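Local coordinates for BDI_3064 protein (Parabacteroides distasonis ATCC 8503, PDB 5Z06) that hydrolyses linear beta-1,2-glucan and beta-1,2-glucooligosaccharides of four or more units, releasing the disaccharide sophorose from the non-reducing end, at residues G531-F536 with A599-P604; I566-C571 with Y581-W586; W586-S591 with G609-T614. All blocks are in the same frame, centred on the assembly; numbering follows the deposited sequence.

Contact 1 (G531-F536 with A599-P604)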
# COMPACT_ATOMS: atom_id res chain seq x y z
N GLY A 531 -19.80 -2.25 -12.05
CA GLY A 531 -19.17 -3.22 -11.16
C GLY A 531 -18.53 -2.63 -9.91
O GLY A 531 -18.26 -3.36 -8.95
N GLY A 532 -18.26 -1.33 -9.94
CA GLY A 532 -17.62 -0.66 -8.85
C GLY A 532 -16.12 -0.90 -8.92
O GLY A 532 -15.60 -1.43 -9.92
N PRO A 533 -15.39 -0.49 -7.86
CA PRO A 533 -13.99 -0.82 -7.80
C PRO A 533 -13.82 -2.31 -7.96
O PRO A 533 -14.62 -3.09 -7.43
CB PRO A 533 -13.58 -0.40 -6.39
CG PRO A 533 -14.64 0.55 -5.94
CD PRO A 533 -15.88 0.14 -6.63
N LEU A 534 -12.79 -2.69 -8.71
CA LEU A 534 -12.61 -4.10 -9.01
C LEU A 534 -12.30 -4.98 -7.81
O LEU A 534 -12.47 -6.20 -7.91
CB LEU A 534 -11.54 -4.29 -10.08
CG LEU A 534 -11.55 -5.61 -10.84
CD1 LEU A 534 -12.90 -5.87 -11.49
CD2 LEU A 534 -10.45 -5.57 -11.91
N PHE A 535 -11.88 -4.41 -6.69
CA PHE A 535 -11.65 -5.24 -5.50
C PHE A 535 -12.92 -5.89 -4.96
O PHE A 535 -12.84 -6.84 -4.19
CB PHE A 535 -10.92 -4.46 -4.39
CG PHE A 535 -11.81 -3.59 -3.56
CD1 PHE A 535 -12.44 -4.10 -2.44
CD2 PHE A 535 -11.98 -2.24 -3.87
CE1 PHE A 535 -13.24 -3.30 -1.63
CE2 PHE A 535 -12.79 -1.44 -3.07
CZ PHE A 535 -13.41 -1.96 -1.95
N PHE A 536 -14.07 -5.37 -5.38
CA PHE A 536 -15.34 -6.01 -5.11
C PHE A 536 -15.40 -7.49 -5.54
O PHE A 536 -16.02 -8.30 -4.85
CB PHE A 536 -16.48 -5.22 -5.76
CG PHE A 536 -16.81 -3.92 -5.08
CD1 PHE A 536 -16.02 -3.36 -4.06
CD2 PHE A 536 -17.93 -3.22 -5.48
CE1 PHE A 536 -16.38 -2.17 -3.47
CE2 PHE A 536 -18.29 -2.03 -4.89
CZ PHE A 536 -17.51 -1.51 -3.87
N ALA A 599 -11.65 5.44 -4.52
CA ALA A 599 -12.25 4.14 -4.81
C ALA A 599 -12.49 4.11 -6.32
O ALA A 599 -13.58 4.35 -6.77
CB ALA A 599 -13.54 3.96 -4.01
N GLN A 600 -11.44 3.85 -7.10
CA GLN A 600 -11.54 4.01 -8.54
C GLN A 600 -12.35 2.92 -9.17
O GLN A 600 -12.45 1.79 -8.64
CB GLN A 600 -10.15 4.08 -9.19
CG GLN A 600 -9.27 5.22 -8.71
CD GLN A 600 -9.93 6.57 -8.88
OE1 GLN A 600 -10.91 6.87 -8.20
NE2 GLN A 600 -9.39 7.40 -9.78
N GLU A 601 -12.93 3.26 -10.31
CA GLU A 601 -13.80 2.34 -11.06
C GLU A 601 -13.56 2.58 -12.53
O GLU A 601 -13.07 3.66 -12.88
CB GLU A 601 -15.29 2.61 -10.77
CG GLU A 601 -15.66 2.90 -9.33
CD GLU A 601 -17.10 3.35 -9.19
OE1 GLU A 601 -17.89 3.19 -10.15
OE2 GLU A 601 -17.44 3.86 -8.10
N PRO A 602 -14.00 1.64 -13.41
CA PRO A 602 -13.97 1.91 -14.85
C PRO A 602 -15.15 2.81 -15.24
O PRO A 602 -16.07 2.40 -15.95
CB PRO A 602 -14.06 0.50 -15.46
CG PRO A 602 -14.84 -0.29 -14.47
CD PRO A 602 -14.51 0.28 -13.11
N MET A 603 -15.07 4.04 -14.74
CA MET A 603 -16.06 5.08 -14.99
C MET A 603 -15.29 6.40 -14.96
O MET A 603 -14.45 6.58 -14.06
CB MET A 603 -17.09 5.08 -13.85
CG MET A 603 -18.01 3.87 -13.82
SD MET A 603 -19.10 3.78 -15.26
CE MET A 603 -20.26 5.09 -14.83
N PRO A 604 -15.56 7.32 -15.91
CA PRO A 604 -14.82 8.61 -15.97
C PRO A 604 -14.65 9.33 -14.65
O PRO A 604 -13.58 9.83 -14.36
CB PRO A 604 -15.66 9.46 -16.92
CG PRO A 604 -16.24 8.45 -17.88
CD PRO A 604 -16.42 7.16 -17.11
O HOH W 1 -18.35 0.99 -11.43
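P533 meets A599, Q600 and E601 where two loops of the glycoamylase-like region of this GH144 enzyme run past each other, and the meeting shows how loops can pack closely with no direct hydrogen bond between them. The tight part lies at the proline. Its CA approaches the carbonyl O of Q600 to 3.1 Å in a CH···O contact with an angle of 130° at the hydrogen, and P533 CB stands 3.3 Å from that same Q600 O. Beside it, the side chains of P533 and E601 lie alongside each other and point the same way, with E601 CG 3.7 Å from P533 N. That placement follows from chi1 of E601 (-42°), which sets CG beside its own backbone N and against the peptide joining G532 to P533; beyond CG the chain is extended and carries the carboxylate past G532.

Packing is looser at both margins. On one, P533 CG reaches A599 CB at 4.1 Å, an ordinary apolar touch by a partly exposed alanine. On the other, where E601 OE1 lies 4.1 Å from G532 CA, a water takes over: it accepts from G532 N at 2.8 Å and donates to E601 OE1 at 2.6 Å. Elsewhere, Q600, whose CB points away from the proline loop, hydrogen-bonds through OE1 a glycerol that probably comes from the crystallisation liquor, while P602, the centre of an inverse gamma turn, offers its carbonyl to N530.

The chemistry implies a union made by shape and a weak CH donor, in which the buried carboxylate of E601 reaches the opposite backbone through a single water.

Contact 2 (I566-C571 with Y581-W586); sequences INQRYC and YGEDCW
Helix 556-573 is covered on one flank by the loop that follows it in the chain, and Q568 and W586 make the main meeting between the two. The aliphatic part of Q568 lies over the indole: its CG stands 3.8 Å from the centroid of the five-membered ring, 15° off the normal, a CH-pi contact. CB follows it over the same system, 3.6 Å from W586 CD2. With CG anti to the backbone N (chi1 -172°) and the rest extended, Q568 carries its amide past the indole to E583. There NE2 donates to E583 O at 2.9 Å, with a fairly straight N-H···O angle of 153°, meeting a lone pair of that oxygen in the carbonyl plane. E583 is the second residue of a type I beta turn, G582 to C585, so the glutamine holds the turn by that residue's carbonyl; a water bridges the same NE2 to E583 OE2. Helix and turn belong to a catalytic region probably of the (alpha/alpha)6-barrel type, as in related glycosidases. At the root of the tryptophan, C571 CB stands 3.5 Å from W586 CB. The C571 sulfur also sits obliquely near the Y581 ring, 5.1 Å from its centroid. W586 NE1 donates to A626 O of helix 624-636, and Y581 OH hydrogen-bonds D607 OD1.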
# COMPACT_ATOMS: atom_id res chain seq x y z
N ILE A 566 -15.12 -5.98 -18.09
CA ILE A 566 -15.65 -4.64 -18.27
C ILE A 566 -14.59 -3.64 -17.91
O ILE A 566 -14.36 -2.67 -18.60
CB ILE A 566 -16.90 -4.42 -17.39
CG1 ILE A 566 -18.16 -5.05 -18.03
CG2 ILE A 566 -17.17 -2.95 -17.14
CD1 ILE A 566 -19.31 -5.29 -17.08
N ASN A 567 -13.97 -3.89 -16.76
CA ASN A 567 -12.91 -3.04 -16.27
C ASN A 567 -11.75 -3.01 -17.29
O ASN A 567 -11.32 -1.92 -17.71
CB ASN A 567 -12.49 -3.50 -14.85
CG ASN A 567 -11.62 -2.50 -14.15
OD1 ASN A 567 -10.61 -2.07 -14.70
ND2 ASN A 567 -11.98 -2.14 -12.91
N GLN A 568 -11.30 -4.17 -17.73
CA GLN A 568 -10.25 -4.20 -18.74
C GLN A 568 -10.67 -3.44 -19.99
O GLN A 568 -9.86 -2.71 -20.57
CB GLN A 568 -9.85 -5.62 -19.13
CG GLN A 568 -8.62 -5.64 -20.03
CD GLN A 568 -8.37 -6.95 -20.71
OE1 GLN A 568 -9.30 -7.65 -21.06
NE2 GLN A 568 -7.11 -7.27 -20.96
N ARG A 569 -11.91 -3.62 -20.41
CA ARG A 569 -12.34 -3.00 -21.68
C ARG A 569 -12.47 -1.51 -21.60
O ARG A 569 -12.21 -0.82 -22.58
CB ARG A 569 -13.62 -3.62 -22.20
CG ARG A 569 -13.34 -5.01 -22.70
CD ARG A 569 -14.61 -5.78 -22.83
NE ARG A 569 -14.31 -7.16 -23.20
CZ ARG A 569 -15.23 -8.03 -23.61
NH1 ARG A 569 -16.49 -7.64 -23.74
NH2 ARG A 569 -14.87 -9.27 -23.90
N TYR A 570 -12.88 -1.03 -20.44
CA TYR A 570 -12.86 0.39 -20.15
C TYR A 570 -11.43 0.92 -20.28
O TYR A 570 -11.20 2.02 -20.78
CB TYR A 570 -13.36 0.64 -18.73
CG TYR A 570 -13.08 2.03 -18.27
CD1 TYR A 570 -11.86 2.36 -17.68
CD2 TYR A 570 -14.02 3.06 -18.47
CE1 TYR A 570 -11.58 3.66 -17.28
CE2 TYR A 570 -13.75 4.36 -18.05
CZ TYR A 570 -12.54 4.66 -17.44
OH TYR A 570 -12.26 5.96 -17.04
N CYS A 571 -10.50 0.15 -19.73
CA CYS A 571 -9.12 0.58 -19.65
C CYS A 571 -8.50 0.56 -21.04
O CYS A 571 -7.76 1.47 -21.39
CB CYS A 571 -8.33 -0.27 -18.65
SG CYS A 571 -8.81 0.06 -16.96
N TYR A 581 -2.65 3.09 -19.98
CA TYR A 581 -3.84 2.23 -19.89
C TYR A 581 -3.98 1.39 -21.16
O TYR A 581 -3.78 1.88 -22.26
CB TYR A 581 -5.10 3.05 -19.79
CG TYR A 581 -5.43 3.59 -18.43
CD1 TYR A 581 -4.44 3.87 -17.49
CD2 TYR A 581 -6.76 3.86 -18.10
CE1 TYR A 581 -4.78 4.36 -16.25
CE2 TYR A 581 -7.11 4.37 -16.88
CZ TYR A 581 -6.13 4.62 -15.96
OH TYR A 581 -6.47 5.12 -14.77
N GLY A 582 -4.33 0.13 -21.01
CA GLY A 582 -4.49 -0.70 -22.18
C GLY A 582 -4.81 -2.09 -21.74
O GLY A 582 -5.18 -2.32 -20.60
N GLU A 583 -4.59 -3.02 -22.65
CA GLU A 583 -4.91 -4.42 -22.41
C GLU A 583 -4.08 -5.04 -21.29
O GLU A 583 -4.51 -6.02 -20.66
CB GLU A 583 -4.72 -5.22 -23.68
CG GLU A 583 -5.38 -6.58 -23.60
CD GLU A 583 -5.48 -7.28 -24.92
OE1 GLU A 583 -5.23 -6.64 -25.98
OE2 GLU A 583 -5.84 -8.48 -24.88
N ASP A 584 -2.91 -4.46 -21.07
CA ASP A 584 -1.96 -4.96 -20.11
C ASP A 584 -1.85 -4.00 -18.92
O ASP A 584 -0.96 -4.12 -18.08
CB ASP A 584 -0.62 -5.23 -20.82
CG ASP A 584 -0.01 -4.00 -21.44
OD1 ASP A 584 -0.65 -2.93 -21.42
OD2 ASP A 584 1.12 -4.10 -21.94
N CYS A 585 -2.77 -3.06 -18.83
CA CYS A 585 -2.75 -2.10 -17.76
C CYS A 585 -4.16 -1.68 -17.48
O CYS A 585 -4.70 -0.76 -18.10
CB CYS A 585 -1.88 -0.91 -18.12
SG CYS A 585 -1.75 0.22 -16.72
N TRP A 586 -4.77 -2.40 -16.54
CA TRP A 586 -6.19 -2.29 -16.28
C TRP A 586 -6.46 -2.81 -14.89
O TRP A 586 -5.61 -3.44 -14.30
CB TRP A 586 -6.94 -3.14 -17.29
CG TRP A 586 -6.65 -4.62 -17.14
CD1 TRP A 586 -5.58 -5.31 -17.65
CD2 TRP A 586 -7.42 -5.56 -16.41
NE1 TRP A 586 -5.66 -6.64 -17.27
CE2 TRP A 586 -6.77 -6.82 -16.51
CE3 TRP A 586 -8.59 -5.47 -15.68
CZ2 TRP A 586 -7.28 -7.98 -15.92
CZ3 TRP A 586 -9.10 -6.62 -15.08
CH2 TRP A 586 -8.44 -7.86 -15.21
O HOH W 2 -6.45 -9.73 -22.73

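Contact 3 (W586-S591 with G609-T614)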
# COMPACT_ATOMS: atom_id res chain seq x y z
N TRP A 586 -4.77 -2.40 -16.54
CA TRP A 586 -6.19 -2.29 -16.28
C TRP A 586 -6.46 -2.81 -14.89
O TRP A 586 -5.61 -3.44 -14.30
CB TRP A 586 -6.94 -3.14 -17.29
CG TRP A 586 -6.65 -4.62 -17.14
CD1 TRP A 586 -5.58 -5.31 -17.65
CD2 TRP A 586 -7.42 -5.56 -16.41
NE1 TRP A 586 -5.66 -6.64 -17.27
CE2 TRP A 586 -6.77 -6.82 -16.51
CE3 TRP A 586 -8.59 -5.47 -15.68
CZ2 TRP A 586 -7.28 -7.98 -15.92
CZ3 TRP A 586 -9.10 -6.62 -15.08
CH2 TRP A 586 -8.44 -7.86 -15.21
N GLY A 587 -7.69 -2.62 -14.43
CA GLY A 587 -8.12 -3.11 -13.12
C GLY A 587 -8.27 -1.97 -12.15
O GLY A 587 -7.76 -2.02 -11.04
N LEU A 588 -9.00 -0.95 -12.56
CA LEU A 588 -9.26 0.17 -11.71
C LEU A 588 -9.94 -0.27 -10.44
O LEU A 588 -10.91 -1.03 -10.47
CB LEU A 588 -10.08 1.23 -12.43
CG LEU A 588 -9.25 1.96 -13.52
CD1 LEU A 588 -10.11 2.78 -14.45
CD2 LEU A 588 -8.20 2.84 -12.88
N THR A 589 -9.41 0.21 -9.33
CA THR A 589 -9.89 -0.19 -8.02
C THR A 589 -9.38 0.83 -6.98
O THR A 589 -8.70 1.82 -7.30
CB THR A 589 -9.47 -1.65 -7.67
OG1 THR A 589 -9.95 -2.03 -6.38
CG2 THR A 589 -7.99 -1.80 -7.66
N ALA A 590 -9.74 0.57 -5.74
CA ALA A 590 -9.41 1.46 -4.65
C ALA A 590 -7.95 1.41 -4.31
O ALA A 590 -7.32 0.34 -4.27
CB ALA A 590 -10.21 1.10 -3.42
N SER A 591 -7.42 2.59 -4.00
CA SER A 591 -6.11 2.70 -3.40
C SER A 591 -5.94 4.09 -2.85
O SER A 591 -6.69 5.02 -3.20
CB SER A 591 -5.01 2.42 -4.44
OG SER A 591 -4.78 3.54 -5.28
N GLY A 609 -6.27 8.23 -13.95
CA GLY A 609 -4.98 7.71 -14.43
C GLY A 609 -4.27 6.79 -13.47
O GLY A 609 -3.22 6.23 -13.79
N THR A 610 -4.86 6.61 -12.30
CA THR A 610 -4.25 5.84 -11.25
C THR A 610 -4.69 4.41 -11.35
O THR A 610 -5.88 4.11 -11.28
CB THR A 610 -4.69 6.35 -9.90
OG1 THR A 610 -4.42 7.73 -9.84
CG2 THR A 610 -3.97 5.60 -8.78
N MET A 611 -3.69 3.53 -11.44
CA MET A 611 -3.91 2.11 -11.58
C MET A 611 -3.25 1.40 -10.41
O MET A 611 -2.05 1.56 -10.17
CB MET A 611 -3.30 1.64 -12.90
CG MET A 611 -3.68 0.21 -13.27
SD MET A 611 -5.46 -0.01 -13.48
CE MET A 611 -5.72 1.04 -14.91
N ALA A 612 -4.04 0.61 -9.69
CA ALA A 612 -3.55 -0.21 -8.60
C ALA A 612 -3.34 -1.61 -9.17
O ALA A 612 -4.30 -2.26 -9.58
CB ALA A 612 -4.55 -0.24 -7.45
N PRO A 613 -2.09 -2.09 -9.20
CA PRO A 613 -1.83 -3.42 -9.77
C PRO A 613 -2.70 -4.54 -9.21
O PRO A 613 -2.95 -5.52 -9.90
CB PRO A 613 -0.36 -3.67 -9.43
CG PRO A 613 0.23 -2.32 -9.32
CD PRO A 613 -0.84 -1.41 -8.81
N THR A 614 -3.15 -4.39 -7.97
CA THR A 614 -3.98 -5.42 -7.37
C THR A 614 -5.26 -5.68 -8.17
O THR A 614 -5.77 -6.79 -8.15
CB THR A 614 -4.28 -5.12 -5.89
OG1 THR A 614 -4.82 -6.29 -5.28
CG2 THR A 614 -5.28 -3.96 -5.74
O HOH W 3 -4.22 -3.38 -12.02
O HOH W 4 -6.75 1.94 -9.78
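L588 and M611 cross at about a right angle, and the bent methionine occupies the corner between W586 and L588. M611 leaves its backbone with CG anti to N (chi1 -169°), then folds at both chi2 and chi3, which brings the thioether against the backbone of W586. M611 SD lies 3.3 Å from W586 C, and the methyl CE of M611 packs against L588 CD2 at 3.7 Å. That same L588 methyl is pressed to 3.1 Å from the carbonyl O of T610.

A second perpendicular crossing follows further along, where the methyl groups of T589 and T614 meet, CG2 to CG2. A612 sits between T589 and S591, with its CB 3.8 Å from T589 CG2 and 4.0 Å from S591 CB. The threonine hydroxyls turn to partners elsewhere, T589 OG1 to the backbone of F535 and T614 OG1 to N667 O.

Two waters supply the polar links. One donates to both W586 O and A612 O. The other accepts from T589 N and from A612 N, and donates to T610 O at 2.8 Å.

The end-to-end directions of the two segments are 92° apart, and no direct hydrogen bond joins them. Strand 590-592 pairs with 597-599 and strand 610-611 with 652-653, so this is the packing of two largely loop segments that run into or out of short strands of separate antiparallel sheets, with methyl and thioether groups in contact and waters bridging the backbones.

Overall arrangement
From the N terminus, the loop 531-536 comes first and is met by 599-604, so contact 1 closes a long excursion that contains helix 556-573. Contact 2 is nested wholly inside it, folding the loop 581-586 back on that helix. Contact 3 begins at W586, the residue it shares with contact 2, and ends beyond contact 1, so contacts 1 and 3 cross along the chain while contacts 2 and 3 follow in series. In space, N567 of helix 556-573 hydrogen-bonds L588 O and, weakly, G587 N, and the backbone of L534 hydrogen-bonds that of L588. Helix, strand 590-592, strand 610-611 and the first loop thus converge within the glycoamylase-like region.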